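Local coordinates for protein putative NAD(P)H-flavin oxidoreductase (Streptococcus pyogenes serotype M1, PDB 2HAY) that binds flavin mononucleotide as a nitroreductase-family homodimer and probably uses it to pass electrons from NADH or NADPH to an acceptor, at residues 49-54 with 102-107; 91-96 with 135-140. One frame throughout, in Å; residues are numbered along the deposited sequence.

Contact 1. Residues 49-54 with 102-107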
loop_
_atom_site.group_PDB
_atom_site.type_symbol
_atom_site.label_atom_id
_atom_site.label_comp_id
_atom_site.label_asym_id
_atom_site.label_seq_id
_atom_site.Cartn_x
_atom_site.Cartn_y
_atom_site.Cartn_z
ATOM N N ILE B 49 -0.622 6.038 -12.312
ATOM C CA ILE B 49 -0.270 6.338 -13.690
ATOM C C ILE B 49 0.626 5.292 -14.385
ATOM O O ILE B 49 1.274 5.599 -15.374
ATOM C CB ILE B 49 0.255 7.834 -13.888
ATOM C CG1 ILE B 49 1.657 8.054 -13.318
ATOM C CG2 ILE B 49 -0.741 8.874 -13.340
ATOM C CD1 ILE B 49 2.256 9.393 -13.744
ATOM N N GLY B 50 0.662 4.066 -13.881
ATOM C CA GLY B 50 1.450 2.999 -14.536
ATOM C C GLY B 50 2.963 3.239 -14.508
ATOM O O GLY B 50 3.698 2.719 -15.343
ATOM N N LEU B 51 3.419 4.049 -13.561
ATOM C CA LEU B 51 4.815 4.456 -13.496
ATOM C C LEU B 51 5.744 3.282 -13.154
ATOM O O LEU B 51 6.834 3.191 -13.702
ATOM C CB LEU B 51 5.007 5.567 -12.450
ATOM C CG LEU B 51 6.454 6.111 -12.392
ATOM C CD1 LEU B 51 6.852 6.751 -13.722
ATOM C CD2 LEU B 51 6.569 7.116 -11.279
ATOM N N GLU B 52 5.323 2.418 -12.223
ATOM C CA GLU B 52 6.166 1.298 -11.776
ATOM C C GLU B 52 7.556 1.803 -11.352
ATOM O O GLU B 52 8.591 1.198 -11.697
ATOM C CB GLU B 52 6.306 0.230 -12.874
ATOM C CG GLU B 52 5.021 -0.287 -13.441
ATOM C CD GLU B 52 5.264 -1.091 -14.689
ATOM O OE1 GLU B 52 4.853 -0.648 -15.800
ATOM O OE2 GLU B 52 5.900 -2.156 -14.571
ATOM N N GLY B 53 7.569 2.902 -10.602
ATOM C CA GLY B 53 8.806 3.475 -10.083
ATOM C C GLY B 53 9.233 2.735 -8.839
ATOM O O GLY B 53 9.258 3.282 -7.727
ATOM N N TRP B 54 9.549 1.458 -9.009
ATOM C CA TRP B 54 9.817 0.608 -7.844
ATOM C C TRP B 54 10.687 -0.554 -8.266
ATOM O O TRP B 54 10.763 -0.883 -9.478
ATOM C CB TRP B 54 8.499 0.088 -7.230
ATOM C CG TRP B 54 7.541 -0.646 -8.200
ATOM C CD1 TRP B 54 7.881 -1.317 -9.366
ATOM C CD2 TRP B 54 6.123 -0.805 -8.053
ATOM N NE1 TRP B 54 6.768 -1.877 -9.928
ATOM C CE2 TRP B 54 5.672 -1.577 -9.157
ATOM C CE3 TRP B 54 5.186 -0.376 -7.092
ATOM C CZ2 TRP B 54 4.331 -1.920 -9.339
ATOM C CZ3 TRP B 54 3.840 -0.717 -7.273
ATOM C CH2 TRP B 54 3.428 -1.498 -8.387
ATOM N N LYS B 102 7.868 9.872 -18.693
ATOM C CA LYS B 102 7.836 9.764 -20.159
ATOM C C LYS B 102 7.909 8.304 -20.631
ATOM O O LYS B 102 7.203 7.895 -21.545
ATOM C CB LYS B 102 8.980 10.578 -20.767
ATOM C CG LYS B 102 8.863 10.768 -22.268
ATOM C CD LYS B 102 10.069 11.463 -22.853
ATOM C CE LYS B 102 10.057 11.329 -24.386
ATOM N NZ LYS B 102 10.980 12.326 -25.015
ATOM N N ASN B 103 8.757 7.516 -19.986
ATOM C CA ASN B 103 8.906 6.124 -20.359
ATOM C C ASN B 103 7.668 5.292 -20.052
ATOM O O ASN B 103 7.396 4.311 -20.729
ATOM C CB ASN B 103 10.140 5.529 -19.695
ATOM C CG ASN B 103 11.430 6.098 -20.249
ATOM O OD1 ASN B 103 11.501 6.507 -21.410
ATOM N ND2 ASN B 103 12.469 6.107 -19.424
ATOM N N SER B 104 6.905 5.714 -19.047
ATOM C CA SER B 104 5.726 4.980 -18.608
ATOM C C SER B 104 4.590 5.149 -19.632
ATOM O O SER B 104 3.718 4.292 -19.763
ATOM C CB SER B 104 5.307 5.408 -17.188
ATOM O OG SER B 104 4.798 6.734 -17.149
ATOM N N LEU B 105 4.635 6.258 -20.361
ATOM C CA LEU B 105 3.717 6.519 -21.441
ATOM C C LEU B 105 4.161 5.785 -22.703
ATOM O O LEU B 105 3.356 5.126 -23.349
ATOM C CB LEU B 105 3.589 8.036 -21.668
ATOM C CG LEU B 105 2.897 8.791 -20.523
ATOM C CD1 LEU B 105 3.166 10.286 -20.592
ATOM C CD2 LEU B 105 1.391 8.522 -20.526
ATOM N N LEU B 106 5.445 5.886 -23.040
ATOM C CA LEU B 106 6.007 5.167 -24.181
ATOM C C LEU B 106 5.778 3.657 -24.111
ATOM O O LEU B 106 5.418 3.052 -25.113
ATOM C CB LEU B 106 7.492 5.473 -24.339
ATOM C CG LEU B 106 7.859 6.953 -24.549
ATOM C CD1 LEU B 106 9.363 7.188 -24.384
ATOM C CD2 LEU B 106 7.369 7.484 -25.911
ATOM N N ARG B 107 5.981 3.077 -22.926
ATOM C CA ARG B 107 5.725 1.665 -22.637
ATOM C C ARG B 107 4.354 1.224 -23.086
ATOM O O ARG B 107 4.168 0.082 -23.484
ATOM C CB ARG B 107 5.800 1.387 -21.119
ATOM C CG ARG B 107 7.167 1.062 -20.593
ATOM C CD ARG B 107 7.125 0.154 -19.351
ATOM N NE ARG B 107 6.520 0.756 -18.159
ATOM C CZ ARG B 107 7.060 1.740 -17.436
ATOM N NH1 ARG B 107 8.218 2.301 -17.805
ATOM N NH2 ARG B 107 6.419 2.201 -16.359
HETATM O O HOH W 1 2.001 6.755 -17.486
HETATM O O HOH W 2 3.072 2.219 -17.867
#

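Contact 2. Residues 91-96 with 135-140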
loop_
_atom_site.group_PDB
_atom_site.type_symbol
_atom_site.label_atom_id
_atom_site.label_comp_id
_atom_site.label_asym_id
_atom_site.label_seq_id
_atom_site.Cartn_x
_atom_site.Cartn_y
_atom_site.Cartn_z
ATOM N N GLU B 91 11.424 4.941 -6.639
ATOM C CA GLU B 91 12.143 5.942 -7.463
ATOM C C GLU B 91 12.050 7.358 -6.876
ATOM O O GLU B 91 10.987 7.753 -6.390
ATOM C CB GLU B 91 11.540 5.998 -8.857
ATOM C CG GLU B 91 12.297 5.256 -9.895
ATOM C CD GLU B 91 11.540 5.101 -11.237
ATOM O OE1 GLU B 91 10.751 5.995 -11.611
ATOM O OE2 GLU B 91 11.750 4.064 -11.926
ATOM N N LYS B 92 13.146 8.108 -6.947
ATOM C CA LYS B 92 13.149 9.528 -6.578
ATOM C C LYS B 92 12.893 10.366 -7.805
ATOM O O LYS B 92 13.071 9.905 -8.935
ATOM C CB LYS B 92 14.513 9.935 -5.987
ATOM C CG LYS B 92 14.839 9.224 -4.665
ATOM C CD LYS B 92 16.198 9.663 -4.155
ATOM C CE LYS B 92 16.404 9.262 -2.677
ATOM N NZ LYS B 92 17.830 9.530 -2.271
ATOM N N HIS B 93 12.478 11.598 -7.587
ATOM C CA HIS B 93 12.402 12.566 -8.684
ATOM C C HIS B 93 11.470 12.202 -9.840
ATOM O O HIS B 93 11.720 12.534 -11.002
ATOM C CB HIS B 93 13.811 12.875 -9.178
ATOM C CG HIS B 93 14.685 13.445 -8.112
ATOM N ND1 HIS B 93 14.434 14.675 -7.525
ATOM C CD2 HIS B 93 15.801 12.962 -7.522
ATOM C CE1 HIS B 93 15.370 14.923 -6.625
ATOM N NE2 HIS B 93 16.204 13.895 -6.595
ATOM N N ALA B 94 10.371 11.535 -9.509
ATOM C CA ALA B 94 9.403 11.163 -10.543
ATOM C C ALA B 94 8.461 12.331 -10.823
ATOM O O ALA B 94 7.250 12.203 -10.669
ATOM C CB ALA B 94 8.647 9.849 -10.136
ATOM N N ARG B 95 9.033 13.465 -11.252
ATOM C CA ARG B 95 8.285 14.673 -11.565
ATOM C C ARG B 95 7.610 14.483 -12.928
ATOM O O ARG B 95 8.079 13.697 -13.746
ATOM C CB ARG B 95 9.251 15.873 -11.612
ATOM C CG ARG B 95 8.598 17.242 -11.367
ATOM C CD ARG B 95 9.667 18.325 -11.151
ATOM N NE ARG B 95 9.087 19.651 -11.055
ATOM C CZ ARG B 95 8.873 20.471 -12.088
ATOM N NH1 ARG B 95 9.200 20.105 -13.331
ATOM N NH2 ARG B 95 8.313 21.659 -11.878
ATOM N N TYR B 96 6.530 15.217 -13.182
ATOM C CA TYR B 96 5.775 15.074 -14.431
ATOM C C TYR B 96 6.645 15.144 -15.699
ATOM O O TYR B 96 6.320 14.495 -16.696
ATOM C CB TYR B 96 4.624 16.096 -14.517
ATOM C CG TYR B 96 5.079 17.535 -14.520
ATOM C CD1 TYR B 96 5.272 18.222 -13.327
ATOM C CD2 TYR B 96 5.325 18.205 -15.721
ATOM C CE1 TYR B 96 5.719 19.528 -13.326
ATOM C CE2 TYR B 96 5.789 19.533 -15.732
ATOM C CZ TYR B 96 5.963 20.182 -14.535
ATOM O OH TYR B 96 6.397 21.486 -14.528
ATOM N N ASP B 135 7.082 20.209 -6.890
ATOM C CA ASP B 135 8.338 20.917 -6.601
ATOM C C ASP B 135 8.904 20.549 -5.234
ATOM O O ASP B 135 9.682 21.291 -4.631
ATOM C CB ASP B 135 8.158 22.424 -6.774
ATOM C CG ASP B 135 8.115 22.833 -8.236
ATOM O OD1 ASP B 135 8.742 22.153 -9.092
ATOM O OD2 ASP B 135 7.473 23.847 -8.534
ATOM N N ASN B 136 8.516 19.365 -4.783
ATOM C CA ASN B 136 8.767 18.910 -3.438
ATOM C C ASN B 136 9.306 17.478 -3.463
ATOM O O ASN B 136 8.539 16.535 -3.329
ATOM C CB ASN B 136 7.442 18.966 -2.666
ATOM C CG ASN B 136 7.603 18.652 -1.203
ATOM O OD1 ASN B 136 8.536 17.974 -0.796
ATOM N ND2 ASN B 136 6.685 19.150 -0.401
ATOM N N PRO B 137 10.625 17.311 -3.673
ATOM C CA PRO B 137 11.222 15.969 -3.878
ATOM C C PRO B 137 10.901 14.913 -2.797
ATOM O O PRO B 137 10.761 13.737 -3.128
ATOM C CB PRO B 137 12.724 16.260 -3.944
ATOM C CG PRO B 137 12.794 17.710 -4.417
ATOM C CD PRO B 137 11.632 18.390 -3.766
ATOM N N ARG B 138 10.782 15.333 -1.538
ATOM C CA ARG B 138 10.395 14.431 -0.435
ATOM C C ARG B 138 8.976 13.884 -0.632
ATOM O O ARG B 138 8.731 12.674 -0.457
ATOM C CB ARG B 138 10.514 15.151 0.920
ATOM C CG ARG B 138 9.780 14.490 2.126
ATOM C CD ARG B 138 10.424 13.193 2.477
ATOM N NE ARG B 138 9.789 12.468 3.585
ATOM C CZ ARG B 138 10.230 12.475 4.841
ATOM N NH1 ARG B 138 11.282 13.228 5.194
ATOM N NH2 ARG B 138 9.600 11.743 5.747
ATOM N N ALA B 139 8.054 14.780 -0.990
ATOM C CA ALA B 139 6.666 14.398 -1.284
ATOM C C ALA B 139 6.598 13.458 -2.497
ATOM O O ALA B 139 5.833 12.517 -2.522
ATOM C CB ALA B 139 5.756 15.647 -1.493
ATOM N N LEU B 140 7.417 13.726 -3.496
ATOM C CA LEU B 140 7.433 12.930 -4.716
ATOM C C LEU B 140 7.924 11.528 -4.436
ATOM O O LEU B 140 7.421 10.554 -4.996
ATOM C CB LEU B 140 8.383 13.599 -5.697
ATOM C CG LEU B 140 7.931 14.268 -7.003
ATOM C CD1 LEU B 140 6.461 14.469 -7.152
ATOM C CD2 LEU B 140 8.730 15.494 -7.302
HETATM O O HOH W 3 9.805 10.201 -6.814
HETATM O O HOH W 4 12.434 12.558 -4.877
#

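Contact 1. Residues 49-54 with 102-107
The guanidinium of Arg107 has one face over Ser104 CA, 3.5 Å above the plane and off centre, while Gly50 O and Leu51 O lie at its edge, near the plane; Glu52 CA lies over one face of the Trp54 ring. Arg107 NH2 donates to both carbonyls: to Gly50 O at 3.0 Å, within the carbonyl plane but 22° out of the guanidinium plane, and more weakly to Leu51 O at 2.9 Å. The carboxylate of Glu52 comes in obliquely, its plane 89° from the guanidinium, and Glu52 OE1 forms a salt bridge with Arg107 NE at 3.2 Å, a weak hydrogen bond bent at the hydrogen, and bonds weakly with Arg107 NH2. A bend at chi3 (-66°) turns the arginine tip back toward the loop. Nearer the helix backbone, Ser104 CB packs 3.8 Å from Leu51 CA. Two waters bridge the segments: one donates to Ile49 O and Ser104 OG, and the other donates to Gly50 O and Ser104 O. Ser104 OG is also bonded to Ile101 O. Gly50 touches the FMN. One cationic side chain therefore holds two successive carbonyls of a flavin-pocket loop near the end of helix 99-106, and its carboxylate partner also bonds Lys214 N of the second subunit through OE2.

Contact 2. Residues 91-96 with 135-140
Arg95 CB is 4.4 Å from Leu140 CD2, a loose apolar approach at the base of a side chain that reaches Asp135 across the contact. From there the chain runs straight out to NE, with CG anti to the backbone N (chi1 -156°). At the far end Arg95 NE gives a weak hydrogen bond to Asp135 OD1 at 3.2 Å, and Arg95 CZ lies 3.4 Å from Asp135 OD1. Arg95 NH2 makes the shorter bond, 2.9 Å to Asp135 OD1, which it meets on the syn side. The guanidinium and carboxylate planes are only 11° apart, yet a single oxygen takes both donors, so this is not a two-oxygen bidentate pair. NE also donates to Ala134 O, NH1 forms a salt bridge with Asp97 OD2, and Tyr96 CE1 lies over one guanidinium face. At the other end of the contact, His93 CE1 approaches Pro137 CB obliquely at 4.0 Å, and a water bridges His93 N to Pro137 O. Another water joins Glu91 O and Ala94 N to Leu140 O, the last bond being weak. Asn136 N-caps helix 137-162 by accepting from Ala139 N. The loop leaving strand 84-91 toward helix 99-106 thus lies against the first turn of helix 137-162, with Gln127 of helix 116-130 touching both Arg95 and Leu140.

From the N terminus, the chain leaves helix 32-43 and passes through 49-54 into strand 54-59. It later runs along strand 84-91 into 91-96, and contact 1 closes its loop only when helix 99-106 brings 102-107 back to 49-54. Contact 2 opens within that loop and closes beyond it, at the start of helix 137-162 after helix 116-130, so the two loops cross. Their centres lie 14 Å apart, but they meet directly: Gly53 O is 2.9 Å from Glu91 N, a probable hydrogen bond, and Leu51 CD2 packs 3.6 Å from Ala94 CB. Together they join the entry to strand 54-59, the exit of strand 84-91 and two helices, and both touch the second subunit.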